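Local atomic coordinates of frutapin (Artocarpus altilis, PDB entry 5KRP), a protein that probably binds carbohydrates, mannose-type sugars being likely, as a breadfruit lectin of the jacalin-related family. Residues Trp19-Tyr24 against Phe52-His57; Glu36-Phe41 against Val96-Phe102. All coordinates share one frame; numbering follows the deposited sequence.

Frutapin has the all-beta fold of jacalin-like lectins, a beta-prism of three four-stranded antiparallel sheets, and the two contacts tie these sheets together. Interaction 1 sets the end of strand 17-20 against the chain leaving strand 50-53; interaction 2 sets the start of strand 38-47 across strand 95-104. Strands 38-47 and 50-53 are neighbours in one sheet, so this sheet takes part in both contacts and faces a different sheet in each. The centres lie about 17 Å apart, on opposite sides of the chain's centre, and the segments alternate along the sequence. They meet directly where Trp-19 packs on Phe-41 and His-57 O receives a probable hydrogen bond from Phe-41 N.

Interaction 1: Trp19-Tyr24 against Phe52-His57; sequences WDDGSY and FSGSKH
The imidazole of His-57 lies flat on the indole of Trp-19 in a face-to-face stack, with the centroid of the five-membered indole ring 3.6 Å from that of His-57 and the planes only 9° apart. CG of Trp-19 sits between its backbone N and carbonyl carbon (chi1 56°), which brings one indole face under the imidazole. His-57 CB adds a CH-pi contact over the same indole face. On the opposite face of the imidazole, toward its rim, lies the carbonyl oxygen of Ser-55, so the ring is sandwiched.

Hydrogen bonding fixes the rotation of this ring. His-57 NE2 donates to Asp-21 OD1 at 2.8 Å, nearly straight; the oxygen lies in the imidazole plane, while NE2 comes to its syn side somewhat out of the carboxylate plane. The other carboxylate oxygen, Asp-21 OD2, takes a hydrogen bond from a water at 2.8 Å; this water also donates to Ser-55 O at 2.7 Å, bridging the segments. Asp-21 OD2 is bonded to Tyr-45 OH as well, so the buried carboxylate is held at both oxygens. The nearby negative charge would probably favour a protonated imidazole. His-57 ND1, the other ring nitrogen, meets a bound glycerol.

A second aromatic contact, farther along, is oblique: Tyr-24 CE2 approaches Phe-52 CD1 to 3.5 Å, the planes inclined at 41°. Tyr-24 OH donates to Asp-21 O at 2.7 Å, holding the phenol against the turn.

Asp-21 and Tyr-24 pair through their backbones with strand 127-137, while Phe-52 and Gly-54 pair with strand 38-47; the contact thus bridges two sheets of the beta-prism. Phe-52 also packs on Leu-47 of a second subunit, placing this end near a subunit interface.

Interaction 2: Glu36-Phe41 against Val96-Phe102; sequences EAIGSF and VVRSLKF
Arg-98 bends back to grip the carbonyl oxygen of Glu-36, although its CB points away from the facing segment. From CB the chain turns with CG beside the backbone N and folds again at chi2 and chi3 (-62° and -57°), which carries its end round to the loop before strand 38-47. CD passes the methyl of Ala-37, 4.0 Å from its CB. NE then donates to Glu-36 O at 2.9 Å, and NH2 reaches the same oxygen at 3.2 Å through a more bent bond. The guanidinium thus takes Glu-36 O side-on, at its edge and near its plane, while both donors come from one face of the carbonyl. At the tip, NH2 also forms a salt bridge with Glu-115.

The backbones meet beside this grip. Ile-38 N donates to Val-97 O at 3.0 Å in an almost straight bond, and Ala-37 CA makes a CA-H...O contact with Arg-98 O. Strands 38-41 and 96-102 cross at 84°, so this is a meeting of sheets, not strand pairing. A classic beta bulge in strand 95-104 places Arg-98 and Ser-99 together opposite Tyr-83 of strand 77-86.

Inward from the polar end, Ile-38 CG1 rests over Val-97 CG1, 3.9 Å away, and Leu-100 CG, both on its one side. Phe-41 continues the apolar row: its CE2 lies 4.2 Å from Phe-102 CZ, which sits at the edge of the Phe-41 ring, and it touches Leu-100 CD1.

Chemically, the contact joins apolar packing between two sheets of the beta-prism to a buried polar grip, in which two donors to one oxygen hold Arg-98 in position. The carboxylate of Glu-115 probably balances its charge in these buried surroundings.

Interaction 1: Trp19-Tyr24 against Phe52-His57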
ATOM      1  N   TRP A  19     -16.836   8.407  15.181  1.00 16.62           N
ATOM      2  CA  TRP A  19     -15.764   9.326  14.775  1.00 16.81           C
ATOM      3  C   TRP A  19     -14.687   8.558  14.071  1.00 15.23           C
ATOM      4  O   TRP A  19     -14.536   7.342  14.251  1.00 15.11           O
ATOM      5  CB  TRP A  19     -15.178  10.111  15.934  1.00 16.05           C
ATOM      6  CG  TRP A  19     -14.636   9.321  17.092  1.00 16.78           C
ATOM      7  CD1 TRP A  19     -15.300   9.003  18.228  1.00 17.49           C
ATOM      8  CD2 TRP A  19     -13.295   8.784  17.269  1.00 16.36           C
ATOM      9  NE1 TRP A  19     -14.509   8.310  19.074  1.00 17.62           N
ATOM     10  CE2 TRP A  19     -13.279   8.127  18.502  1.00 15.87           C
ATOM     11  CE3 TRP A  19     -12.114   8.765  16.460  1.00 16.23           C
ATOM     12  CZ2 TRP A  19     -12.118   7.490  19.017  1.00 15.45           C
ATOM     13  CZ3 TRP A  19     -10.984   8.180  16.946  1.00 14.99           C
ATOM     14  CH2 TRP A  19     -10.966   7.523  18.195  1.00 16.07           C
ATOM     15  N   ASP A  20     -13.959   9.290  13.235  1.00 15.76           N
ATOM     16  CA  ASP A  20     -12.858   8.724  12.466  1.00 15.38           C
ATOM     17  C   ASP A  20     -11.807   9.782  12.213  1.00 14.98           C
ATOM     18  O   ASP A  20     -12.113  10.734  11.529  1.00 16.98           O
ATOM     19  CB  ASP A  20     -13.349   8.053  11.191  1.00 17.18           C
ATOM     20  CG  ASP A  20     -12.233   7.323  10.439  1.00 19.48           C
ATOM     21  OD1 ASP A  20     -11.026   7.390  10.799  1.00 15.33           O
ATOM     22  OD2 ASP A  20     -12.594   6.445   9.620  1.00 23.53           O
ATOM     23  N   ASP A  21     -10.622   9.684  12.880  1.00 16.20           N
ATOM     24  CA  ASP A  21      -9.588  10.697  12.709  1.00 15.64           C
ATOM     25  C   ASP A  21      -8.976  10.662  11.303  1.00 16.61           C
ATOM     26  O   ASP A  21      -8.378  11.633  10.866  1.00 16.35           O
ATOM     27  CB  ASP A  21      -8.468  10.570  13.726  1.00 15.12           C
ATOM     28  CG  ASP A  21      -8.880  10.940  15.165  1.00 15.53           C
ATOM     29  OD1 ASP A  21      -9.895  11.648  15.318  1.00 17.40           O
ATOM     30  OD2 ASP A  21      -8.080  10.584  16.083  1.00 17.33           O
ATOM     31  N   GLY A  22      -9.178   9.569  10.580  1.00 13.12           N
ATOM     32  CA  GLY A  22      -8.518   9.381   9.294  1.00 15.85           C
ATOM     33  C   GLY A  22      -7.050   8.975   9.483  1.00 13.98           C
ATOM     34  O   GLY A  22      -6.693   8.455  10.561  1.00 17.32           O
ATOM     35  N   SER A  23      -6.211   9.165   8.430  1.00 14.89           N
ATOM     36  CA  SER A  23      -4.894   8.596   8.405  1.00 15.51           C
ATOM     37  C   SER A  23      -3.847   9.670   8.226  1.00 14.44           C
ATOM     38  O   SER A  23      -4.106  10.676   7.565  1.00 14.00           O
ATOM     39  CB  SER A  23      -4.776   7.535   7.272  1.00 19.06           C
ATOM     40  OG  SER A  23      -5.628   6.385   7.628  1.00 21.62           O
ATOM     41  N   TYR A  24      -2.692   9.378   8.764  1.00 14.53           N
ATOM     42  CA  TYR A  24      -1.521  10.323   8.886  1.00 15.56           C
ATOM     43  C   TYR A  24      -0.236   9.515   8.619  1.00 16.53           C
ATOM     44  O   TYR A  24      -0.251   8.433   7.932  1.00 17.27           O
ATOM     45  CB  TYR A  24      -1.528  11.025  10.296  1.00 16.22           C
ATOM     46  CG  TYR A  24      -2.851  11.669  10.616  1.00 15.40           C
ATOM     47  CD1 TYR A  24      -3.889  10.917  11.119  1.00 15.54           C
ATOM     48  CD2 TYR A  24      -3.069  13.021  10.380  1.00 17.23           C
ATOM     49  CE1 TYR A  24      -5.129  11.503  11.369  1.00 15.30           C
ATOM     50  CE2 TYR A  24      -4.306  13.619  10.666  1.00 18.17           C
ATOM     51  CZ  TYR A  24      -5.341  12.860  11.145  1.00 16.64           C
ATOM     52  OH  TYR A  24      -6.558  13.484  11.406  1.00 18.22           O
ATOM     53  N   PHE A  52       0.208  17.037  14.195  1.00 17.78           N
ATOM     54  CA  PHE A  52      -1.096  17.429  13.772  1.00 17.61           C
ATOM     55  C   PHE A  52      -2.094  16.929  14.856  1.00 19.50           C
ATOM     56  O   PHE A  52      -2.154  15.716  15.128  1.00 20.13           O
ATOM     57  CB  PHE A  52      -1.469  16.806  12.425  1.00 19.80           C
ATOM     58  CG  PHE A  52      -2.859  17.188  11.904  1.00 19.41           C
ATOM     59  CD1 PHE A  52      -4.028  16.621  12.465  1.00 19.92           C
ATOM     60  CD2 PHE A  52      -2.998  18.078  10.870  1.00 20.04           C
ATOM     61  CE1 PHE A  52      -5.307  16.955  11.988  1.00 19.39           C
ATOM     62  CE2 PHE A  52      -4.279  18.427  10.389  1.00 22.38           C
ATOM     63  CZ  PHE A  52      -5.435  17.859  10.963  1.00 20.99           C
ATOM     64  N   SER A  53      -2.770  17.861  15.546  1.00 20.59           N
ATOM     65  CA  SER A  53      -3.697  17.443  16.639  1.00 21.63           C
ATOM     66  C   SER A  53      -4.950  16.908  16.052  1.00 18.69           C
ATOM     67  O   SER A  53      -5.679  17.608  15.333  1.00 20.99           O
ATOM     68  CB  SER A  53      -4.031  18.615  17.585  1.00 24.52           C
ATOM     69  OG  SER A  53      -2.832  19.132  18.075  1.00 27.71           O
ATOM     70  N   GLY A  54      -5.271  15.662  16.389  1.00 20.40           N
ATOM     71  CA  GLY A  54      -6.597  15.123  15.992  1.00 21.60           C
ATOM     72  C   GLY A  54      -7.703  15.741  16.815  1.00 22.77           C
ATOM     73  O   GLY A  54      -7.444  16.384  17.848  1.00 20.08           O
ATOM     74  N   SER A  55      -8.920  15.581  16.335  1.00 24.47           N
ATOM     75  CA  SER A  55     -10.070  16.036  17.059  1.00 23.76           C
ATOM     76  C   SER A  55     -10.087  15.367  18.403  1.00 23.22           C
ATOM     77  O   SER A  55      -9.733  14.228  18.542  1.00 21.47           O
ATOM     78  CB  SER A  55     -11.379  15.685  16.330  1.00 29.68           C
ATOM     79  OG  SER A  55     -11.500  16.350  15.084  1.00 33.38           O
ATOM     80  N   LYS A  56     -10.556  16.091  19.406  1.00 21.22           N
ATOM     81  CA  LYS A  56     -10.765  15.517  20.741  1.00 22.79           C
ATOM     82  C   LYS A  56     -12.015  14.643  20.780  1.00 19.59           C
ATOM     83  O   LYS A  56     -13.012  14.954  20.153  1.00 22.06           O
ATOM     84  CB  LYS A  56     -10.875  16.665  21.781  1.00 28.50           C
ATOM     85  CG  LYS A  56      -9.682  17.586  21.866  1.00 30.23           C
ATOM     86  CD  LYS A  56      -8.479  16.845  22.420  1.00 36.32           C
ATOM     87  CE  LYS A  56      -7.216  17.709  22.609  1.00 41.20           C
ATOM     88  NZ  LYS A  56      -5.957  16.967  22.169  1.00 41.58           N
ATOM     89  N   HIS A  57     -11.930  13.507  21.434  1.00 17.84           N
ATOM     90  CA  HIS A  57     -13.098  12.621  21.696  1.00 17.44           C
ATOM     91  C   HIS A  57     -13.177  12.470  23.233  1.00 17.68           C
ATOM     92  O   HIS A  57     -12.798  11.470  23.847  1.00 18.53           O
ATOM     93  CB  HIS A  57     -12.923  11.287  20.940  1.00 18.40           C
ATOM     94  CG  HIS A  57     -12.463  11.515  19.524  1.00 16.65           C
ATOM     95  ND1 HIS A  57     -13.294  12.079  18.589  1.00 19.54           N
ATOM     96  CD2 HIS A  57     -11.301  11.247  18.886  1.00 17.58           C
ATOM     97  CE1 HIS A  57     -12.646  12.210  17.439  1.00 17.54           C
ATOM     98  NE2 HIS A  57     -11.433  11.732  17.599  1.00 16.60           N
TER
HETATM   99  O   HOH W   1      -7.741  12.441  18.091  1.00 20.46           O

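Interaction 2: Glu36-Phe41 against Val96-Phe102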
ATOM      1  N   GLU A  36     -13.143   3.163  35.663  1.00 24.63           N
ATOM      2  CA  GLU A  36     -13.706   1.842  35.480  1.00 25.66           C
ATOM      3  C   GLU A  36     -13.619   1.370  34.020  1.00 23.45           C
ATOM      4  O   GLU A  36     -13.682   0.177  33.724  1.00 24.21           O
ATOM      5  CB  GLU A  36     -15.177   1.845  35.944  1.00 29.38           C
ATOM      6  CG  GLU A  36     -15.261   2.046  37.461  1.00 32.53           C
ATOM      7  CD  GLU A  36     -15.278   3.490  37.930  1.00 33.18           C
ATOM      8  OE1 GLU A  36     -15.367   4.498  37.150  1.00 29.69           O
ATOM      9  OE2 GLU A  36     -15.287   3.615  39.176  1.00 39.00           O
ATOM     10  N   ALA A  37     -13.561   2.342  33.141  1.00 21.37           N
ATOM     11  CA  ALA A  37     -13.503   2.054  31.693  1.00 19.65           C
ATOM     12  C   ALA A  37     -12.609   3.133  31.098  1.00 20.22           C
ATOM     13  O   ALA A  37     -12.174   4.045  31.799  1.00 17.56           O
ATOM     14  CB  ALA A  37     -14.884   2.094  31.094  1.00 20.83           C
ATOM     15  N   ILE A  38     -12.436   3.119  29.764  1.00 19.13           N
ATOM     16  CA  ILE A  38     -11.823   4.243  29.097  1.00 18.06           C
ATOM     17  C   ILE A  38     -12.863   5.278  28.715  1.00 17.00           C
ATOM     18  O   ILE A  38     -13.944   4.947  28.144  1.00 18.17           O
ATOM     19  CB  ILE A  38     -11.069   3.743  27.790  1.00 17.18           C
ATOM     20  CG1 ILE A  38     -10.086   2.626  28.088  1.00 18.05           C
ATOM     21  CG2 ILE A  38     -10.476   4.937  27.049  1.00 18.58           C
ATOM     22  CD1 ILE A  38      -8.943   2.954  29.003  1.00 18.41           C
ATOM     23  N   GLY A  39     -12.541   6.552  29.018  1.00 18.75           N
ATOM     24  CA  GLY A  39     -13.333   7.717  28.713  1.00 20.36           C
ATOM     25  C   GLY A  39     -12.824   8.441  27.455  1.00 19.61           C
ATOM     26  O   GLY A  39     -13.209   8.135  26.348  1.00 20.41           O
ATOM     27  N   SER A  40     -12.004   9.466  27.643  1.00 19.22           N
ATOM     28  CA  SER A  40     -11.532  10.294  26.552  1.00 18.34           C
ATOM     29  C   SER A  40     -10.433   9.548  25.761  1.00 16.76           C
ATOM     30  O   SER A  40      -9.720   8.735  26.290  1.00 17.97           O
ATOM     31  CB  SER A  40     -10.933  11.560  27.127  1.00 20.02           C
ATOM     32  OG  SER A  40     -11.903  12.321  27.885  1.00 18.99           O
ATOM     33  N   PHE A  41     -10.275   9.950  24.522  1.00 17.49           N
ATOM     34  CA  PHE A  41      -9.249   9.438  23.660  1.00 19.75           C
ATOM     35  C   PHE A  41      -9.001  10.476  22.589  1.00 20.16           C
ATOM     36  O   PHE A  41      -9.876  10.823  21.785  1.00 20.83           O
ATOM     37  CB  PHE A  41      -9.675   8.079  23.053  1.00 19.07           C
ATOM     38  CG  PHE A  41      -8.553   7.399  22.270  1.00 18.55           C
ATOM     39  CD1 PHE A  41      -8.331   7.724  20.942  1.00 19.27           C
ATOM     40  CD2 PHE A  41      -7.716   6.492  22.879  1.00 20.37           C
ATOM     41  CE1 PHE A  41      -7.312   7.032  20.210  1.00 19.41           C
ATOM     42  CE2 PHE A  41      -6.687   5.867  22.185  1.00 21.14           C
ATOM     43  CZ  PHE A  41      -6.483   6.143  20.879  1.00 19.32           C
ATOM     44  N   VAL A  96     -18.485  -1.540  26.103  1.00 18.22           N
ATOM     45  CA  VAL A  96     -17.534  -0.470  25.920  1.00 17.72           C
ATOM     46  C   VAL A  96     -16.102  -0.951  26.109  1.00 17.41           C
ATOM     47  O   VAL A  96     -15.827  -2.092  26.512  1.00 17.25           O
ATOM     48  CB  VAL A  96     -17.816   0.732  26.903  1.00 17.50           C
ATOM     49  CG1 VAL A  96     -19.220   1.216  26.786  1.00 18.93           C
ATOM     50  CG2 VAL A  96     -17.506   0.372  28.339  1.00 17.41           C
ATOM     51  N   VAL A  97     -15.149  -0.059  25.823  1.00 16.19           N
ATOM     52  CA  VAL A  97     -13.743  -0.377  26.032  1.00 16.46           C
ATOM     53  C   VAL A  97     -13.393  -0.115  27.484  1.00 16.92           C
ATOM     54  O   VAL A  97     -13.408   1.031  27.913  1.00 19.14           O
ATOM     55  CB  VAL A  97     -12.811   0.494  25.135  1.00 16.43           C
ATOM     56  CG1 VAL A  97     -11.353   0.161  25.393  1.00 15.13           C
ATOM     57  CG2 VAL A  97     -13.209   0.333  23.651  1.00 16.30           C
ATOM     58  N   ARG A  98     -13.131  -1.195  28.199  1.00 16.98           N
ATOM     59  CA  ARG A  98     -12.928  -1.197  29.651  1.00 17.93           C
ATOM     60  C   ARG A  98     -11.479  -0.943  29.969  1.00 18.44           C
ATOM     61  O   ARG A  98     -11.152  -0.285  30.967  1.00 18.74           O
ATOM     62  CB  ARG A  98     -13.416  -2.504  30.309  1.00 18.88           C
ATOM     63  CG  ARG A  98     -14.913  -2.790  30.194  1.00 21.90           C
ATOM     64  CD  ARG A  98     -15.808  -1.765  30.868  1.00 25.54           C
ATOM     65  NE  ARG A  98     -15.402  -1.714  32.252  1.00 26.46           N
ATOM     66  CZ  ARG A  98     -15.848  -2.528  33.200  1.00 30.45           C
ATOM     67  NH1 ARG A  98     -16.827  -3.404  32.969  1.00 30.12           N
ATOM     68  NH2 ARG A  98     -15.290  -2.452  34.377  1.00 30.32           N
ATOM     69  N   SER A  99     -10.585  -1.376  29.084  1.00 17.47           N
ATOM     70  CA  SER A  99      -9.141  -1.205  29.318  1.00 16.66           C
ATOM     71  C   SER A  99      -8.404  -1.067  27.951  1.00 18.64           C
ATOM     72  O   SER A  99      -8.832  -1.701  26.962  1.00 17.57           O
ATOM     73  CB  SER A  99      -8.568  -2.434  29.987  1.00 18.51           C
ATOM     74  OG  SER A  99      -7.287  -2.196  30.482  1.00 24.10           O
ATOM     75  N   LEU A 100      -7.272  -0.374  27.983  1.00 18.01           N
ATOM     76  CA  LEU A 100      -6.315  -0.331  26.863  1.00 17.24           C
ATOM     77  C   LEU A 100      -4.872  -0.512  27.390  1.00 20.17           C
ATOM     78  O   LEU A 100      -4.508  -0.073  28.476  1.00 19.89           O
ATOM     79  CB  LEU A 100      -6.403   0.961  26.047  1.00 17.65           C
ATOM     80  CG  LEU A 100      -7.630   1.137  25.213  1.00 18.72           C
ATOM     81  CD1 LEU A 100      -7.697   2.526  24.714  1.00 20.19           C
ATOM     82  CD2 LEU A 100      -7.631   0.167  24.014  1.00 20.63           C
ATOM     83  N   LYS A 101      -4.033  -1.103  26.560  1.00 17.75           N
ATOM     84  CA  LYS A 101      -2.581  -1.239  26.825  1.00 17.86           C
ATOM     85  C   LYS A 101      -1.839  -1.148  25.455  1.00 19.55           C
ATOM     86  O   LYS A 101      -2.330  -1.674  24.445  1.00 17.28           O
ATOM     87  CB  LYS A 101      -2.295  -2.612  27.417  1.00 19.19           C
ATOM     88  CG  LYS A 101      -0.851  -2.783  27.753  1.00 23.26           C
ATOM     89  CD  LYS A 101      -0.481  -4.217  28.034  1.00 28.81           C
ATOM     90  CE  LYS A 101      -0.995  -4.714  29.317  1.00 33.73           C
ATOM     91  NZ  LYS A 101      -0.370  -6.082  29.501  1.00 37.12           N
ATOM     92  N   PHE A 102      -0.682  -0.491  25.463  1.00 20.52           N
ATOM     93  CA  PHE A 102       0.093  -0.185  24.229  1.00 20.42           C
ATOM     94  C   PHE A 102       1.495  -0.653  24.478  1.00 20.89           C
ATOM     95  O   PHE A 102       2.050  -0.393  25.567  1.00 21.37           O
ATOM     96  CB  PHE A 102       0.133   1.305  24.013  1.00 20.05           C
ATOM     97  CG  PHE A 102      -1.165   1.907  23.702  1.00 20.88           C
ATOM     98  CD1 PHE A 102      -1.731   1.744  22.473  1.00 21.82           C
ATOM     99  CD2 PHE A 102      -1.893   2.603  24.693  1.00 23.07           C
ATOM    100  CE1 PHE A 102      -2.972   2.298  22.193  1.00 21.98           C
ATOM    101  CE2 PHE A 102      -3.184   3.111  24.435  1.00 22.05           C
ATOM    102  CZ  PHE A 102      -3.719   2.987  23.163  1.00 22.39           C
TER